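Local coordinates for protein exotoxin 6 (Staphylococcus aureus subsp. aureus Mu50, PDB 4ZYS) that is a staphylococcal superantigen-like exotoxin, an OB-fold and beta-grasp protein that probably acts as a secreted virulence factor and may bind sugars, at residues A[100-105]-A[120-125]; A[160-165]-A[188-193]; A[92-97]-A[124-129]. All coordinates share one frame; numbering follows the deposited sequence.

Contact 1 (A[100-105]-A[120-125])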
loop_
_atom_site.group_PDB
_atom_site.type_symbol
_atom_site.label_atom_id
_atom_site.label_comp_id
_atom_site.label_asym_id
_atom_site.label_seq_id
_atom_site.Cartn_x
_atom_site.Cartn_y
_atom_site.Cartn_z
ATOM N N ASP A 100 -2.863 12.842 16.268
ATOM C CA ASP A 100 -3.628 11.787 16.937
ATOM C C ASP A 100 -4.836 11.302 16.109
ATOM O O ASP A 100 -5.689 10.584 16.650
ATOM C CB ASP A 100 -4.106 12.285 18.315
ATOM C CG ASP A 100 -4.984 13.539 18.298
ATOM O OD1 ASP A 100 -5.320 14.025 17.179
ATOM O OD2 ASP A 100 -5.322 14.048 19.402
ATOM N N TYR A 101 -4.901 11.682 14.817
ATOM C CA TYR A 101 -6.018 11.381 13.924
ATOM C C TYR A 101 -6.371 9.880 13.774
ATOM O O TYR A 101 -5.512 9.043 13.523
ATOM C CB TYR A 101 -5.772 11.993 12.540
ATOM C CG TYR A 101 -6.920 11.813 11.579
ATOM C CD1 TYR A 101 -8.125 12.486 11.766
ATOM C CD2 TYR A 101 -6.803 10.974 10.476
ATOM C CE1 TYR A 101 -9.185 12.327 10.876
ATOM C CE2 TYR A 101 -7.854 10.805 9.584
ATOM C CZ TYR A 101 -9.045 11.481 9.786
ATOM O OH TYR A 101 -10.075 11.305 8.902
ATOM N N ILE A 102 -7.668 9.568 13.955
ATOM C CA ILE A 102 -8.245 8.228 13.773
ATOM C C ILE A 102 -9.497 8.391 12.924
ATOM O O ILE A 102 -10.322 9.268 13.187
ATOM C CB ILE A 102 -8.536 7.432 15.096
ATOM C CG1 ILE A 102 -7.291 7.371 15.992
ATOM C CG2 ILE A 102 -9.028 5.977 14.798
ATOM C CD1 ILE A 102 -7.569 7.559 17.368
ATOM N N HIS A 103 -9.615 7.554 11.893
ATOM C CA HIS A 103 -10.754 7.513 10.984
ATOM C C HIS A 103 -11.160 6.069 10.794
ATOM O O HIS A 103 -10.302 5.235 10.536
ATOM C CB HIS A 103 -10.406 8.173 9.645
ATOM C CG HIS A 103 -11.594 8.363 8.769
ATOM N ND1 HIS A 103 -12.564 9.300 9.070
ATOM C CD2 HIS A 103 -11.944 7.712 7.636
ATOM C CE1 HIS A 103 -13.467 9.199 8.107
ATOM N NE2 HIS A 103 -13.142 8.245 7.231
ATOM N N THR A 104 -12.454 5.754 10.967
ATOM C CA THR A 104 -12.900 4.370 10.876
ATOM C C THR A 104 -13.871 4.227 9.719
ATOM O O THR A 104 -15.082 4.313 9.913
ATOM C CB THR A 104 -13.475 3.880 12.208
ATOM O OG1 THR A 104 -14.629 4.652 12.526
ATOM C CG2 THR A 104 -12.476 3.966 13.338
ATOM N N PRO A 105 -13.376 3.995 8.493
ATOM C CA PRO A 105 -14.311 3.770 7.383
ATOM C C PRO A 105 -15.013 2.418 7.553
ATOM O O PRO A 105 -14.587 1.604 8.378
ATOM C CB PRO A 105 -13.391 3.780 6.156
ATOM C CG PRO A 105 -12.073 3.285 6.669
ATOM C CD PRO A 105 -11.966 3.817 8.068
ATOM N N LEU A 120 -13.600 -3.909 12.108
ATOM C CA LEU A 120 -13.103 -2.587 12.490
ATOM C C LEU A 120 -11.771 -2.315 11.735
ATOM O O LEU A 120 -10.863 -3.152 11.757
ATOM C CB LEU A 120 -12.927 -2.492 14.020
ATOM C CG LEU A 120 -12.321 -1.211 14.612
ATOM C CD1 LEU A 120 -13.100 0.048 14.211
ATOM C CD2 LEU A 120 -12.258 -1.308 16.109
ATOM N N TYR A 121 -11.692 -1.177 11.032
ATOM C CA TYR A 121 -10.483 -0.756 10.324
ATOM C C TYR A 121 -10.155 0.693 10.692
ATOM O O TYR A 121 -11.018 1.564 10.563
ATOM C CB TYR A 121 -10.639 -0.922 8.813
ATOM C CG TYR A 121 -9.336 -0.737 8.067
ATOM C CD1 TYR A 121 -8.261 -1.594 8.276
ATOM C CD2 TYR A 121 -9.171 0.301 7.163
ATOM C CE1 TYR A 121 -7.051 -1.414 7.613
ATOM C CE2 TYR A 121 -7.971 0.479 6.481
ATOM C CZ TYR A 121 -6.906 -0.370 6.724
ATOM O OH TYR A 121 -5.722 -0.215 6.054
ATOM N N GLN A 122 -8.953 0.942 11.199
ATOM C CA GLN A 122 -8.570 2.299 11.623
ATOM C C GLN A 122 -7.530 2.921 10.683
ATOM O O GLN A 122 -6.486 2.315 10.449
ATOM C CB GLN A 122 -8.038 2.308 13.082
ATOM C CG GLN A 122 -9.030 1.730 14.065
ATOM C CD GLN A 122 -8.831 2.039 15.516
ATOM O OE1 GLN A 122 -7.764 2.431 16.000
ATOM N NE2 GLN A 122 -9.896 1.876 16.248
ATOM N N ILE A 123 -7.820 4.131 10.160
ATOM C CA ILE A 123 -6.933 4.941 9.298
ATOM C C ILE A 123 -6.330 6.054 10.181
ATOM O O ILE A 123 -7.079 6.741 10.871
ATOM C CB ILE A 123 -7.672 5.523 8.036
ATOM C CG1 ILE A 123 -8.142 4.423 7.044
ATOM C CG2 ILE A 123 -6.844 6.605 7.300
ATOM C CD1 ILE A 123 -7.064 3.641 6.398
ATOM N N TYR A 124 -4.998 6.229 10.156
ATOM C CA TYR A 124 -4.346 7.255 10.971
ATOM C C TYR A 124 -3.730 8.368 10.101
ATOM O O TYR A 124 -3.287 9.400 10.628
ATOM C CB TYR A 124 -3.266 6.611 11.871
ATOM C CG TYR A 124 -3.778 5.424 12.665
ATOM C CD1 TYR A 124 -4.677 5.596 13.720
ATOM C CD2 TYR A 124 -3.396 4.126 12.339
ATOM C CE1 TYR A 124 -5.157 4.506 14.447
ATOM C CE2 TYR A 124 -3.851 3.033 13.073
ATOM C CZ TYR A 124 -4.735 3.225 14.120
ATOM O OH TYR A 124 -5.188 2.146 14.832
ATOM N N LYS A 125 -3.725 8.170 8.781
ATOM C CA LYS A 125 -3.041 9.085 7.892
ATOM C C LYS A 125 -3.933 9.929 6.995
ATOM O O LYS A 125 -4.899 9.440 6.413
ATOM C CB LYS A 125 -2.049 8.294 7.037
ATOM C CG LYS A 125 -0.750 8.013 7.807
ATOM C CD LYS A 125 0.251 7.059 7.095
ATOM C CE LYS A 125 0.644 7.437 5.677
ATOM N NZ LYS A 125 1.105 8.861 5.566
HETATM O O HOH W 1 -14.217 -0.128 10.406
#
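Two tyrosine rings, Tyr101 and Tyr124, take part in joining residues 100-105 to 120-125, and both meet the opposite segment at their edges. The Tyr124 ring has Tyr101 O and Ile102 CG1 in its plane, the latter 3.9 Å from Tyr124 CD1, while Ile102 lies alongside the ring and points the same way. Tyr124 CG stands beside its own backbone N (chi1 -51°), which turns the ring back along the chain until Tyr124 OH donates a 2.8 Å bond to Gln122 OE1, keeping the amide next to Ile102 CG2. The Tyr101 ring has Tyr124 O at its edge, and Phe98 packs edge-to-face with it. The backbones meet in a single antiparallel hydrogen-bonded pair, His103 with Ile123. Ile123 N reaches His103 O at 2.7 Å and nearly straight (173°), whereas His103 N to Ile123 O, 2.9 Å, is more bent (142°). Two residues on, where the next such pair would fall, Pro105 has no N-H to give. Its ring crosses Ile123 at about a right angle, CD 4.0 Å from Ile123 CG1, and a water 2.8 Å from Tyr121 N bridges to Pro105 O. Ile123 and Tyr121 also pack on Leu133 of helix 130-145. This single bridge, with a water where the next bond would be, continues the hairpin of strands 106-111 and 117-119 past its open end, at the margin of the beta-grasp sheet.

Contact 2 (A[160-165]-A[188-193])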
loop_
_atom_site.group_PDB
_atom_site.type_symbol
_atom_site.label_atom_id
_atom_site.label_comp_id
_atom_site.label_asym_id
_atom_site.label_seq_id
_atom_site.Cartn_x
_atom_site.Cartn_y
_atom_site.Cartn_z
ATOM N N THR A 160 -14.226 3.324 -1.535
ATOM C CA THR A 160 -15.154 4.381 -1.915
ATOM C C THR A 160 -14.883 5.634 -1.065
ATOM O O THR A 160 -14.797 5.552 0.164
ATOM C CB THR A 160 -16.602 3.885 -1.804
ATOM O OG1 THR A 160 -16.727 2.683 -2.568
ATOM C CG2 THR A 160 -17.615 4.918 -2.301
HETATM N N MSE A 161 -14.771 6.795 -1.737
HETATM C CA MSE A 161 -14.523 8.092 -1.106
HETATM C C MSE A 161 -15.840 8.779 -0.767
HETATM O O MSE A 161 -16.878 8.333 -1.253
HETATM C CB MSE A 161 -13.696 8.971 -2.048
HETATM C CG MSE A 161 -12.462 8.241 -2.628
HETATM SE SE MSE A 161 -11.352 7.453 -1.277
HETATM C CE MSE A 161 -10.577 9.065 -0.674
ATOM N N LYS A 162 -15.799 9.866 0.056
ATOM C CA LYS A 162 -16.998 10.640 0.437
ATOM C C LYS A 162 -17.663 11.242 -0.774
ATOM O O LYS A 162 -18.883 11.321 -0.803
ATOM C CB LYS A 162 -16.693 11.762 1.460
ATOM C CG LYS A 162 -15.898 11.288 2.672
ATOM C CD LYS A 162 -16.356 11.890 4.003
ATOM C CE LYS A 162 -15.579 11.321 5.182
ATOM N NZ LYS A 162 -15.628 9.830 5.269
ATOM N N ASP A 163 -16.861 11.637 -1.789
ATOM C CA ASP A 163 -17.360 12.254 -3.021
ATOM C C ASP A 163 -17.857 11.227 -4.054
ATOM O O ASP A 163 -18.276 11.632 -5.127
ATOM C CB ASP A 163 -16.288 13.177 -3.645
ATOM C CG ASP A 163 -14.985 12.540 -4.095
ATOM O OD1 ASP A 163 -14.922 11.289 -4.172
ATOM O OD2 ASP A 163 -14.044 13.291 -4.422
ATOM N N GLY A 164 -17.788 9.932 -3.743
ATOM C CA GLY A 164 -18.266 8.886 -4.646
ATOM C C GLY A 164 -17.245 8.213 -5.536
ATOM O O GLY A 164 -17.564 7.187 -6.159
ATOM N N LYS A 165 -16.023 8.787 -5.625
ATOM C CA LYS A 165 -14.954 8.187 -6.420
ATOM C C LYS A 165 -14.549 6.857 -5.784
ATOM O O LYS A 165 -14.501 6.750 -4.557
ATOM C CB LYS A 165 -13.734 9.127 -6.537
ATOM C CG LYS A 165 -13.967 10.311 -7.473
ATOM C CD LYS A 165 -12.862 11.355 -7.373
ATOM C CE LYS A 165 -13.211 12.608 -8.140
ATOM N NZ LYS A 165 -12.087 13.579 -8.140
ATOM N N GLN A 188 -11.101 11.145 3.692
ATOM C CA GLN A 188 -12.172 11.043 2.703
ATOM C C GLN A 188 -12.563 9.577 2.374
ATOM O O GLN A 188 -13.489 9.368 1.587
ATOM C CB GLN A 188 -11.777 11.785 1.418
ATOM C CG GLN A 188 -11.645 13.303 1.573
ATOM C CD GLN A 188 -12.947 13.978 1.903
ATOM O OE1 GLN A 188 -13.955 13.797 1.223
ATOM N NE2 GLN A 188 -12.953 14.772 2.964
ATOM N N ILE A 189 -11.895 8.580 2.972
ATOM C CA ILE A 189 -12.257 7.165 2.741
ATOM C C ILE A 189 -13.553 6.861 3.533
ATOM O O ILE A 189 -13.549 7.005 4.757
ATOM C CB ILE A 189 -11.097 6.194 3.109
ATOM C CG1 ILE A 189 -9.839 6.474 2.255
ATOM C CG2 ILE A 189 -11.555 4.721 3.004
ATOM C CD1 ILE A 189 -8.538 5.960 2.845
ATOM N N GLN A 190 -14.654 6.476 2.833
ATOM C CA GLN A 190 -15.949 6.197 3.465
ATOM C C GLN A 190 -16.219 4.703 3.719
ATOM O O GLN A 190 -16.653 4.330 4.819
ATOM C CB GLN A 190 -17.104 6.751 2.606
ATOM C CG GLN A 190 -17.531 8.146 2.975
ATOM C CD GLN A 190 -18.365 8.250 4.221
ATOM O OE1 GLN A 190 -17.855 8.145 5.343
ATOM N NE2 GLN A 190 -19.640 8.589 4.048
ATOM N N LYS A 191 -16.042 3.876 2.671
ATOM C CA LYS A 191 -16.325 2.449 2.675
ATOM C C LYS A 191 -15.224 1.686 1.987
ATOM O O LYS A 191 -14.642 2.181 1.024
ATOM C CB LYS A 191 -17.635 2.159 1.912
ATOM C CG LYS A 191 -18.931 2.498 2.605
ATOM C CD LYS A 191 -20.074 1.975 1.739
ATOM C CE LYS A 191 -21.317 1.617 2.516
ATOM N NZ LYS A 191 -22.363 1.008 1.643
ATOM N N ILE A 192 -14.977 0.460 2.449
ATOM C CA ILE A 192 -14.032 -0.470 1.861
ATOM C C ILE A 192 -14.736 -1.827 1.770
ATOM O O ILE A 192 -15.384 -2.280 2.722
ATOM C CB ILE A 192 -12.661 -0.565 2.592
ATOM C CG1 ILE A 192 -11.967 0.817 2.703
ATOM C CG2 ILE A 192 -11.719 -1.607 1.905
ATOM C CD1 ILE A 192 -10.760 0.837 3.745
ATOM N N LEU A 193 -14.620 -2.453 0.607
ATOM C CA LEU A 193 -15.153 -3.770 0.376
ATOM C C LEU A 193 -14.048 -4.639 -0.146
ATOM O O LEU A 193 -13.370 -4.246 -1.089
ATOM C CB LEU A 193 -16.364 -3.731 -0.612
ATOM C CG LEU A 193 -16.986 -5.103 -0.988
ATOM C CD1 LEU A 193 -17.641 -5.763 0.223
ATOM C CD2 LEU A 193 -17.983 -4.962 -2.119
HETATM O O HOH W 2 -16.387 0.327 -1.306
HETATM O O HOH W 3 -14.148 12.362 -1.099
#
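This part of the beta-grasp sheet holds a classic beta bulge, in which two residues of strand 189-196, Gln190 and Lys191, lie opposite the single residue Thr160 at the end of strand 155-161. Thr160 O consequently accepts two backbone bonds, from Gln190 N at 2.8 Å and from Lys191 N at a longer 3.3 Å. Thr160 N returns a nearly straight bond (170°) to Lys191 O. Beyond the bulge the register has moved by one, so that Met161, a selenomethionine, lies opposite Ile189 and Lys162 N donates to Gln188 O at 2.8 Å. The Met161 chain bends at both chi2 and chi3, curling its end back to the partner strand: CE comes 3.6 Å from Gln188 CB, and SE lies 4.0 Å from Ile189 CG1. Met161 and Ile189 both also touch Ile184 of strand 183-185. Elsewhere Lys162 crosses Gln188 at about a right angle, its CG 3.5 Å from Gln188 OE1. Water links that same OE1 to Asp163 N, inside the type I turn from Met161 to Gly164; Asp163 OD1 in turn accepts from Lys165 N in an Asx turn. At the far end of its side chain, Lys162 NZ donates to Gln190 OE1 at 2.8 Å, reaching the oxygen from above the amide's carbonyl plane. The ammonium also has Ile189 O and His103 for neighbours. With this geometry, the bond is probably held more by attraction between the ammonium and the amide oxygen than by lone-pair direction.

Contact 3 (A[92-97]-A[124-129])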
loop_
_atom_site.group_PDB
_atom_site.type_symbol
_atom_site.label_atom_id
_atom_site.label_comp_id
_atom_site.label_asym_id
_atom_site.label_seq_id
_atom_site.Cartn_x
_atom_site.Cartn_y
_atom_site.Cartn_z
ATOM N N LYS A 92 3.104 12.320 2.358
ATOM C CA LYS A 92 3.345 13.487 3.199
ATOM C C LYS A 92 2.890 13.128 4.606
ATOM O O LYS A 92 1.850 12.495 4.776
ATOM C CB LYS A 92 2.594 14.741 2.683
ATOM C CG LYS A 92 2.909 15.157 1.232
ATOM C CD LYS A 92 4.304 15.810 1.038
ATOM C CE LYS A 92 4.685 15.941 -0.421
ATOM N NZ LYS A 92 5.723 16.981 -0.645
ATOM N N THR A 93 3.672 13.516 5.610
ATOM C CA THR A 93 3.342 13.249 6.989
ATOM C C THR A 93 2.130 14.107 7.420
ATOM O O THR A 93 1.849 15.133 6.789
ATOM C CB THR A 93 4.564 13.494 7.880
ATOM O OG1 THR A 93 4.359 12.771 9.087
ATOM C CG2 THR A 93 4.798 14.983 8.193
ATOM N N ASN A 94 1.446 13.707 8.515
ATOM C CA ASN A 94 0.313 14.459 9.047
ATOM C C ASN A 94 0.757 15.803 9.594
ATOM O O ASN A 94 1.858 15.929 10.146
ATOM C CB ASN A 94 -0.422 13.671 10.153
ATOM C CG ASN A 94 -1.316 12.537 9.667
ATOM O OD1 ASN A 94 -1.336 12.168 8.484
ATOM N ND2 ASN A 94 -2.136 11.996 10.564
ATOM N N SER A 95 -0.140 16.804 9.484
ATOM C CA SER A 95 0.072 18.124 10.054
ATOM C C SER A 95 -0.105 17.999 11.565
ATOM O O SER A 95 -0.663 17.010 12.027
ATOM C CB SER A 95 -0.896 19.126 9.433
ATOM O OG SER A 95 -2.199 18.580 9.330
ATOM N N GLN A 96 0.391 18.964 12.337
ATOM C CA GLN A 96 0.300 18.950 13.800
ATOM C C GLN A 96 -1.163 18.764 14.305
ATOM O O GLN A 96 -1.346 17.919 15.189
ATOM C CB GLN A 96 0.938 20.224 14.403
ATOM C CG GLN A 96 1.603 20.015 15.771
ATOM C CD GLN A 96 2.655 18.920 15.807
ATOM O OE1 GLN A 96 3.517 18.805 14.933
ATOM N NE2 GLN A 96 2.605 18.085 16.830
ATOM N N PRO A 97 -2.224 19.439 13.759
ATOM C CA PRO A 97 -3.593 19.183 14.280
ATOM C C PRO A 97 -4.050 17.725 14.127
ATOM O O PRO A 97 -4.915 17.273 14.878
ATOM C CB PRO A 97 -4.478 20.098 13.416
ATOM C CG PRO A 97 -3.576 21.163 12.925
ATOM C CD PRO A 97 -2.256 20.483 12.707
ATOM N N TYR A 124 -4.998 6.229 10.156
ATOM C CA TYR A 124 -4.346 7.255 10.971
ATOM C C TYR A 124 -3.730 8.368 10.101
ATOM O O TYR A 124 -3.287 9.400 10.628
ATOM C CB TYR A 124 -3.266 6.611 11.871
ATOM C CG TYR A 124 -3.778 5.424 12.665
ATOM C CD1 TYR A 124 -4.677 5.596 13.720
ATOM C CD2 TYR A 124 -3.396 4.126 12.339
ATOM C CE1 TYR A 124 -5.157 4.506 14.447
ATOM C CE2 TYR A 124 -3.851 3.033 13.073
ATOM C CZ TYR A 124 -4.735 3.225 14.120
ATOM O OH TYR A 124 -5.188 2.146 14.832
ATOM N N LYS A 125 -3.725 8.170 8.781
ATOM C CA LYS A 125 -3.041 9.085 7.892
ATOM C C LYS A 125 -3.933 9.929 6.995
ATOM O O LYS A 125 -4.899 9.440 6.413
ATOM C CB LYS A 125 -2.049 8.294 7.037
ATOM C CG LYS A 125 -0.750 8.013 7.807
ATOM C CD LYS A 125 0.251 7.059 7.095
ATOM C CE LYS A 125 0.644 7.437 5.677
ATOM N NZ LYS A 125 1.105 8.861 5.566
ATOM N N GLU A 126 -3.550 11.207 6.843
ATOM C CA GLU A 126 -4.226 12.148 5.930
ATOM C C GLU A 126 -3.893 11.797 4.484
ATOM O O GLU A 126 -4.737 11.863 3.594
ATOM C CB GLU A 126 -3.758 13.579 6.191
ATOM C CG GLU A 126 -4.223 14.175 7.493
ATOM C CD GLU A 126 -3.735 15.604 7.577
ATOM O OE1 GLU A 126 -4.315 16.470 6.883
ATOM O OE2 GLU A 126 -2.705 15.839 8.248
ATOM N N ASP A 127 -2.635 11.476 4.253
ATOM C CA ASP A 127 -2.136 11.113 2.945
ATOM C C ASP A 127 -1.732 9.638 3.021
ATOM O O ASP A 127 -0.690 9.338 3.573
ATOM C CB ASP A 127 -0.964 12.041 2.579
ATOM C CG ASP A 127 -0.523 11.908 1.136
ATOM O OD1 ASP A 127 -1.368 11.585 0.294
ATOM O OD2 ASP A 127 0.680 12.121 0.859
ATOM N N ILE A 128 -2.591 8.717 2.566
ATOM C CA ILE A 128 -2.328 7.279 2.642
ATOM C C ILE A 128 -2.157 6.697 1.203
ATOM O O ILE A 128 -2.958 6.979 0.319
ATOM C CB ILE A 128 -3.425 6.558 3.487
ATOM C CG1 ILE A 128 -3.069 5.060 3.755
ATOM C CG2 ILE A 128 -4.849 6.710 2.891
ATOM C CD1 ILE A 128 -3.695 4.469 5.028
ATOM N N SER A 129 -1.088 5.921 0.976
ATOM C CA SER A 129 -0.822 5.340 -0.333
ATOM C C SER A 129 -1.679 4.110 -0.595
ATOM O O SER A 129 -2.024 3.375 0.336
ATOM C CB SER A 129 0.652 4.972 -0.480
ATOM O OG SER A 129 1.017 3.925 0.401
HETATM O O HOH W 4 -0.449 11.649 5.988
HETATM O O HOH W 5 -3.485 19.063 6.596
#
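Glu126 OE2 is gripped twice by one residue: Ser95 N and Ser95 OG each donate to it at 3.0 Å, the amide nearly along the C-O axis and the hydroxyl on the syn side, somewhat out of the carboxylate plane. Ser95 OG can reach because it stands between its backbone N and carbonyl carbon (chi1 43°). Glu126 OE1 makes a salt bridge to Arg187, and a water joins it to Ser95 OG, so the carboxylate is fixed at both oxygens. One residue earlier, the Asn94 amide pairs with the opposite backbone. Its OD1 accepts from Glu126 N at 2.9 Å in a straight bond (177°), and its ND2 donates to Tyr124 O at 2.8 Å, with a further bond to Phe98 O. A second water bonds to Lys92 O and Asn94 OD1 and accepts from Asp127 N, joining both segments. Lys92 N uses the anti lone pair of Asp127 OD2, 2.9 Å away, an oxygen that also takes a salt bridge from Lys60, while Asp127 OD1 bonds to Ser183. Lys125 NZ donates to Asp127 O and Thr91 OG1 and forms a salt bridge with Asp70. The contact lies between the end of OB-fold strand 84-92 and the start of strand 127-129, which pairs with 183-185 and leads through the N-cap Ser129 into helix 130-145.

Overall arrangement
Running from the N terminus, the chain completes the OB-fold sheet with strand 84-92 and leaves it through 92-97, the first half of contact 3. Residues 100-105 then open contact 1, and the hairpin 106-111/117-119 follows before 120-125 closes it. Contact 3 closes on 124-129, overlapping the end of contact 1 at Tyr124 and Lys125, so that contact 1 lies within its loop. Contact 2 comes later in series, after helix 130-145, and closes when 188-193 returns to 160-165. Contact 3 thus ties the two domains together, whereas contacts 1 and 2 lie within the beta-grasp domain and touch through His103 and Ile189. Ile128 packs against both Ile123 and Ile189, connecting all three contacts.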